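Local coordinates for flavoprotein (Thermotoga maritima, PDB 5V8S) that probably works as an electron-transferring oxidoreductase, pairing a di-iron centre in a metallo-beta-lactamase-like domain with an FMN-binding flavodoxin-like domain, at residues His97-Asp102 against Trp161-Asp166; Glu312-Ile317 against Leu343-Lys348. The protein carries 1 engineered substitution. All coordinates share one frame; numbering follows the deposited sequence.

How the interactions relate
Interaction 1 (97-102 with 161-166) builds much of the di-iron site in the metallo-beta-lactamase-like domain, whereas interaction 2 (312-317 with 343-348) packs two helices against the parallel sheet of the flavodoxin-like domain. Their centres lie 21 Å apart and their nearest atoms about 7 Å, so they do not touch. Interaction 2 nevertheless reaches toward the metals: the side chain of K348 is about 10 Å from the mu-oxo-diiron group and bonds to T212 O in the iron domain. Both contacts also meet the second subunit, whose Y276 is hydrogen-bonded to E99, whose W363 meets W164 edge-to-face, and whose R339 and E331 form salt bridges with E344 and K348 respectively.

Interaction 1. Residues His97-Asp102 against Trp161-Asp166; sequences HTEPDD and WLHWPD. Engineered in segment 97-102: D102 (natural residue His). With FEO (mu-oxo-diiron), chain C.
Atom CE1 of H97 stands 3.2 Å above the plane of the W164 ring, displaced toward the rim, giving an offset edge-to-face pair with planes 75° apart. E99 CB makes a CH-pi contact over the indole's six-membered ring, T98 OG1 and D166 OD2 lie at its edge, and E99 N covers one face of the H97 ring. W164 also meets W363 of the second subunit edge-to-face. The aromatic cluster of H97, H163 and W164 borders the di-iron site of this flavodiiron protein's metallo-beta-lactamase fold. Histidine suits position 97 because its nitrogens serve different partners: NE2 binds the first iron at 2.2 Å, while ND1 donates to D166 OD1 at 3.0 Å, nearly straight (167°) and in the ring plane, which fixes the ring's rotation. An extended chain with CG anti to the backbone N (chi1 -173°) carries E99 OE1 to that iron; OE2 is hydrogen-bonded to Y276 OH of the second subunit. H163 NE2 is a third ligand. D101 and the engineered D102 bind the second iron with H240, and D180 bridges both irons, OD2 to the first and OD1 to the second. D166 OD2 accepts two bonds from opposite faces of its carboxylate plane, from T98 N and T98 OG1, each 2.8 Å long.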
loop_
_atom_site.group_PDB
_atom_site.type_symbol
_atom_site.label_atom_id
_atom_site.label_comp_id
_atom_site.label_asym_id
_atom_site.label_seq_id
_atom_site.Cartn_x
_atom_site.Cartn_y
_atom_site.Cartn_z
ATOM N N HIS A 97 -2.503 26.061 -14.291
ATOM C CA HIS A 97 -2.498 25.226 -13.096
ATOM C C HIS A 97 -1.066 25.230 -12.604
ATOM O O HIS A 97 -0.131 25.146 -13.407
ATOM C CB HIS A 97 -2.962 23.816 -13.517
ATOM C CG HIS A 97 -2.908 22.732 -12.472
ATOM N ND1 HIS A 97 -3.439 22.826 -11.198
ATOM C CD2 HIS A 97 -2.470 21.457 -12.591
ATOM C CE1 HIS A 97 -3.288 21.672 -10.569
ATOM N NE2 HIS A 97 -2.710 20.821 -11.398
ATOM N N THR A 98 -0.892 25.380 -11.295
ATOM C CA THR A 98 0.415 25.673 -10.726
ATOM C C THR A 98 1.137 24.451 -10.174
ATOM O O THR A 98 2.232 24.604 -9.625
ATOM C CB THR A 98 0.284 26.697 -9.599
ATOM O OG1 THR A 98 -0.476 26.128 -8.523
ATOM C CG2 THR A 98 -0.387 27.973 -10.104
ATOM N N GLU A 99 0.561 23.258 -10.271
ATOM C CA GLU A 99 1.207 22.105 -9.660
ATOM C C GLU A 99 2.593 21.919 -10.286
ATOM O O GLU A 99 2.762 22.134 -11.491
ATOM C CB GLU A 99 0.363 20.847 -9.872
ATOM C CG GLU A 99 0.870 19.625 -9.144
ATOM C CD GLU A 99 -0.067 18.453 -9.228
ATOM O OE1 GLU A 99 -1.216 18.610 -9.652
ATOM O OE2 GLU A 99 0.357 17.339 -8.834
ATOM N N PRO A 100 3.610 21.519 -9.514
ATOM C CA PRO A 100 4.976 21.540 -10.062
ATOM C C PRO A 100 5.274 20.577 -11.191
ATOM O O PRO A 100 6.345 20.713 -11.790
ATOM C CB PRO A 100 5.853 21.280 -8.841
ATOM C CG PRO A 100 5.070 21.856 -7.723
ATOM C CD PRO A 100 3.637 21.551 -8.036
ATOM N N ASP A 101 4.418 19.595 -11.504
ATOM C CA ASP A 101 4.672 18.815 -12.711
ATOM C C ASP A 101 4.504 19.648 -13.973
ATOM O O ASP A 101 5.115 19.341 -15.000
ATOM C CB ASP A 101 3.770 17.585 -12.799
ATOM C CG ASP A 101 2.289 17.915 -12.784
ATOM O OD1 ASP A 101 1.840 18.699 -11.933
ATOM O OD2 ASP A 101 1.545 17.376 -13.635
ATOM N N ASP A 102 3.706 20.697 -13.904
ATOM C CA ASP A 102 3.524 21.614 -15.013
ATOM C C ASP A 102 4.215 22.964 -14.814
ATOM O O ASP A 102 4.501 23.633 -15.809
ATOM C CB ASP A 102 2.015 21.761 -15.310
ATOM C CG ASP A 102 1.362 20.385 -15.747
ATOM O OD1 ASP A 102 1.749 19.841 -16.818
ATOM O OD2 ASP A 102 0.492 19.814 -15.039
ATOM N N TRP A 161 -11.289 22.826 -9.312
ATOM C CA TRP A 161 -11.290 21.481 -8.743
ATOM C C TRP A 161 -11.131 20.401 -9.802
ATOM O O TRP A 161 -11.532 19.250 -9.590
ATOM C CB TRP A 161 -12.498 21.253 -7.834
ATOM C CG TRP A 161 -12.462 22.187 -6.657
ATOM C CD1 TRP A 161 -13.261 23.280 -6.428
ATOM C CD2 TRP A 161 -11.540 22.133 -5.561
ATOM N NE1 TRP A 161 -12.902 23.889 -5.244
ATOM C CE2 TRP A 161 -11.847 23.211 -4.699
ATOM C CE3 TRP A 161 -10.486 21.277 -5.226
ATOM C CZ2 TRP A 161 -11.146 23.443 -3.524
ATOM C CZ3 TRP A 161 -9.798 21.502 -4.044
ATOM C CH2 TRP A 161 -10.125 22.580 -3.215
ATOM N N LEU A 162 -10.472 20.756 -10.909
ATOM C CA LEU A 162 -10.005 19.799 -11.905
ATOM C C LEU A 162 -8.481 19.818 -12.008
ATOM O O LEU A 162 -7.942 19.966 -13.105
ATOM C CB LEU A 162 -10.639 20.101 -13.268
ATOM C CG LEU A 162 -12.163 20.040 -13.299
ATOM C CD1 LEU A 162 -12.733 20.351 -14.694
ATOM C CD2 LEU A 162 -12.650 18.670 -12.824
ATOM N N HIS A 163 -7.754 19.603 -10.906
ATOM C CA HIS A 163 -8.215 18.978 -9.650
ATOM C C HIS A 163 -7.865 19.871 -8.453
ATOM O O HIS A 163 -7.957 19.444 -7.320
ATOM C CB HIS A 163 -7.535 17.619 -9.492
ATOM C CG HIS A 163 -6.054 17.703 -9.616
ATOM N ND1 HIS A 163 -5.201 17.699 -8.533
ATOM C CD2 HIS A 163 -5.281 17.933 -10.703
ATOM C CE1 HIS A 163 -3.960 17.848 -8.959
ATOM N NE2 HIS A 163 -3.987 18.013 -10.271
ATOM N N TRP A 164 -7.473 21.123 -8.705
ATOM C CA TRP A 164 -7.133 22.098 -7.672
ATOM C C TRP A 164 -8.000 23.335 -7.830
ATOM O O TRP A 164 -8.559 23.570 -8.905
ATOM C CB TRP A 164 -5.669 22.537 -7.797
ATOM C CG TRP A 164 -4.631 21.611 -7.188
ATOM C CD1 TRP A 164 -4.821 20.360 -6.645
ATOM C CD2 TRP A 164 -3.239 21.896 -7.056
ATOM N NE1 TRP A 164 -3.623 19.871 -6.183
ATOM C CE2 TRP A 164 -2.641 20.801 -6.405
ATOM C CE3 TRP A 164 -2.443 22.990 -7.393
ATOM C CZ2 TRP A 164 -1.285 20.756 -6.118
ATOM C CZ3 TRP A 164 -1.091 22.940 -7.101
ATOM C CH2 TRP A 164 -0.528 21.833 -6.472
ATOM N N PRO A 165 -8.094 24.183 -6.797
ATOM C CA PRO A 165 -8.913 25.399 -6.921
ATOM C C PRO A 165 -8.367 26.406 -7.913
ATOM O O PRO A 165 -9.083 27.363 -8.255
ATOM C CB PRO A 165 -8.914 25.975 -5.499
ATOM C CG PRO A 165 -7.711 25.374 -4.839
ATOM C CD PRO A 165 -7.577 24.009 -5.424
ATOM N N ASP A 166 -7.136 26.226 -8.389
ATOM C CA ASP A 166 -6.538 27.186 -9.309
ATOM C C ASP A 166 -6.803 26.880 -10.776
ATOM O O ASP A 166 -6.420 27.681 -11.628
ATOM C CB ASP A 166 -5.018 27.278 -9.095
ATOM C CG ASP A 166 -4.264 26.013 -9.512
ATOM O OD1 ASP A 166 -4.902 24.962 -9.745
ATOM O OD2 ASP A 166 -3.017 26.088 -9.608
HETATM FE FE1 FEO C . -2.274 18.635 -11.479
HETATM FE FE2 FEO C . -0.483 17.866 -14.276
HETATM O O FEO C . -0.758 18.650 -12.589
HETATM O O HOH W 1 -1.886 16.465 -11.592
HETATM O O HOH W 2 -1.384 15.960 -13.423
#

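Interaction 2. Residues Glu312-Ile317 against Leu343-Lys348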
loop_
_atom_site.group_PDB
_atom_site.type_symbol
_atom_site.label_atom_id
_atom_site.label_comp_id
_atom_site.label_asym_id
_atom_site.label_seq_id
_atom_site.Cartn_x
_atom_site.Cartn_y
_atom_site.Cartn_z
ATOM N N GLU A 312 -4.320 0.436 -11.075
ATOM C CA GLU A 312 -4.994 -0.421 -12.042
ATOM C C GLU A 312 -6.374 -0.842 -11.551
ATOM O O GLU A 312 -7.321 -0.910 -12.341
ATOM C CB GLU A 312 -4.134 -1.645 -12.318
ATOM C CG GLU A 312 -2.862 -1.347 -13.063
ATOM C CD GLU A 312 -3.129 -0.908 -14.497
ATOM O OE1 GLU A 312 -3.961 -1.556 -15.164
ATOM O OE2 GLU A 312 -2.505 0.060 -14.951
ATOM N N ILE A 313 -6.513 -1.136 -10.262
ATOM C CA ILE A 313 -7.845 -1.368 -9.707
ATOM C C ILE A 313 -8.744 -0.175 -9.991
ATOM O O ILE A 313 -9.866 -0.319 -10.487
ATOM C CB ILE A 313 -7.756 -1.655 -8.200
ATOM C CG1 ILE A 313 -6.979 -2.952 -7.953
ATOM C CG2 ILE A 313 -9.157 -1.760 -7.594
ATOM C CD1 ILE A 313 -6.624 -3.212 -6.495
ATOM N N LEU A 314 -8.262 1.024 -9.674
ATOM C CA LEU A 314 -9.086 2.220 -9.783
ATOM C C LEU A 314 -9.506 2.467 -11.225
ATOM O O LEU A 314 -10.652 2.843 -11.488
ATOM C CB LEU A 314 -8.321 3.403 -9.207
ATOM C CG LEU A 314 -8.220 3.447 -7.685
ATOM C CD1 LEU A 314 -7.298 4.547 -7.286
ATOM C CD2 LEU A 314 -9.557 3.660 -7.042
ATOM N N LYS A 315 -8.604 2.214 -12.174
ATOM C CA LYS A 315 -8.907 2.410 -13.587
ATOM C C LYS A 315 -10.103 1.589 -14.044
ATOM O O LYS A 315 -10.830 2.006 -14.969
ATOM C CB LYS A 315 -7.680 2.021 -14.399
ATOM C CG LYS A 315 -7.883 1.918 -15.872
ATOM C CD LYS A 315 -6.744 1.128 -16.500
ATOM C CE LYS A 315 -6.931 -0.360 -16.310
ATOM N NZ LYS A 315 -5.888 -1.079 -17.071
ATOM N N ASP A 316 -10.308 0.426 -13.445
ATOM C CA ASP A 316 -11.346 -0.483 -13.913
ATOM C C ASP A 316 -12.707 -0.238 -13.278
ATOM O O ASP A 316 -13.691 -0.823 -13.739
ATOM C CB ASP A 316 -10.884 -1.939 -13.720
ATOM C CG ASP A 316 -10.055 -2.433 -14.906
ATOM O OD1 ASP A 316 -10.460 -2.157 -16.056
ATOM O OD2 ASP A 316 -8.991 -3.030 -14.717
ATOM N N ILE A 317 -12.801 0.626 -12.272
ATOM C CA ILE A 317 -14.066 0.847 -11.569
ATOM C C ILE A 317 -15.112 1.566 -12.427
ATOM O O ILE A 317 -16.269 1.116 -12.488
ATOM C CB ILE A 317 -13.848 1.602 -10.243
ATOM C CG1 ILE A 317 -12.770 0.936 -9.375
ATOM C CG2 ILE A 317 -15.177 1.765 -9.493
ATOM C CD1 ILE A 317 -13.123 -0.417 -8.929
ATOM N N LEU A 343 -10.545 2.487 0.894
ATOM C CA LEU A 343 -10.507 3.927 1.137
ATOM C C LEU A 343 -10.210 4.701 -0.139
ATOM O O LEU A 343 -10.774 5.772 -0.353
ATOM C CB LEU A 343 -9.487 4.277 2.220
ATOM C CG LEU A 343 -9.832 3.836 3.639
ATOM C CD1 LEU A 343 -8.676 4.131 4.598
ATOM C CD2 LEU A 343 -11.074 4.535 4.122
ATOM N N GLU A 344 -9.330 4.177 -1.002
ATOM C CA GLU A 344 -9.064 4.871 -2.257
ATOM C C GLU A 344 -10.227 4.769 -3.234
ATOM O O GLU A 344 -10.458 5.716 -3.995
ATOM C CB GLU A 344 -7.765 4.398 -2.896
ATOM C CG GLU A 344 -6.531 4.707 -2.053
ATOM C CD GLU A 344 -6.451 6.142 -1.645
ATOM O OE1 GLU A 344 -6.710 7.024 -2.490
ATOM O OE2 GLU A 344 -6.126 6.389 -0.470
ATOM N N ILE A 345 -10.945 3.634 -3.262
ATOM C CA ILE A 345 -12.147 3.556 -4.097
ATOM C C ILE A 345 -13.168 4.585 -3.642
ATOM O O ILE A 345 -13.768 5.292 -4.463
ATOM C CB ILE A 345 -12.725 2.122 -4.078
ATOM C CG1 ILE A 345 -11.817 1.193 -4.867
ATOM C CG2 ILE A 345 -14.187 2.098 -4.635
ATOM C CD1 ILE A 345 -12.132 -0.278 -4.663
ATOM N N ILE A 346 -13.350 4.722 -2.320
ATOM C CA ILE A 346 -14.308 5.696 -1.798
ATOM C C ILE A 346 -13.864 7.109 -2.132
ATOM O O ILE A 346 -14.685 7.964 -2.479
ATOM C CB ILE A 346 -14.479 5.506 -0.283
ATOM C CG1 ILE A 346 -15.124 4.158 -0.009
ATOM C CG2 ILE A 346 -15.291 6.635 0.325
ATOM C CD1 ILE A 346 -15.206 3.834 1.497
ATOM N N ASP A 347 -12.559 7.371 -2.062
ATOM C CA ASP A 347 -12.063 8.717 -2.320
ATOM C C ASP A 347 -12.127 9.083 -3.800
ATOM O O ASP A 347 -12.441 10.236 -4.142
ATOM C CB ASP A 347 -10.632 8.857 -1.822
ATOM C CG ASP A 347 -10.181 10.300 -1.811
ATOM O OD1 ASP A 347 -10.801 11.102 -1.077
ATOM O OD2 ASP A 347 -9.222 10.628 -2.535
ATOM N N LYS A 348 -11.800 8.139 -4.690
ATOM C CA LYS A 348 -11.563 8.453 -6.094
ATOM C C LYS A 348 -12.619 7.930 -7.045
ATOM O O LYS A 348 -12.719 8.447 -8.156
ATOM C CB LYS A 348 -10.219 7.870 -6.555
ATOM C CG LYS A 348 -9.014 8.397 -5.790
ATOM C CD LYS A 348 -8.710 9.850 -6.128
ATOM C CE LYS A 348 -7.402 10.288 -5.493
ATOM N NZ LYS A 348 -6.891 11.566 -6.040
#
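L314 reaches across to I345; their CA atoms, 6.6 Å apart, are the nearest pair between the segments. From CB, the chain turns at CG, which sits anti to the carbonyl carbon (chi1 -74°), and there it forks. The CD1 branch passes E344 CB at 4.4 Å, a loose contact. The CD2 branch does most of the touching: it rests on the helix backbone, 3.8 Å from E344 O and 3.9 Å from I345 CA, then meets I345 CG1 at 4.0 Å and, more distantly, K348 CB. A branched leucine tip suits this place because CD2 can settle among E344, I345 and K348, the last one helical turn beyond E344, while CD1 only skirts E344 CB. The two helices belong to the flavodoxin-like alpha/beta fold, and their short segments run at 44° to each other with axes 10.5 Å apart. On the side facing the sheet, I345 CD1 comes 4.4 Å from I313 CG2, a methyl borne on CB, and as far from the tip atom I317 CD1. I313 and I345 also touch I271 of the parallel sheet, while W44 from the iron domain packs on L314, E344 and K348. The polar ends turn to other partners: E344 OE2 forms a salt bridge with R339 of the second subunit, and K348 NZ bonds to T212 O and forms a salt bridge with E331 of the second subunit.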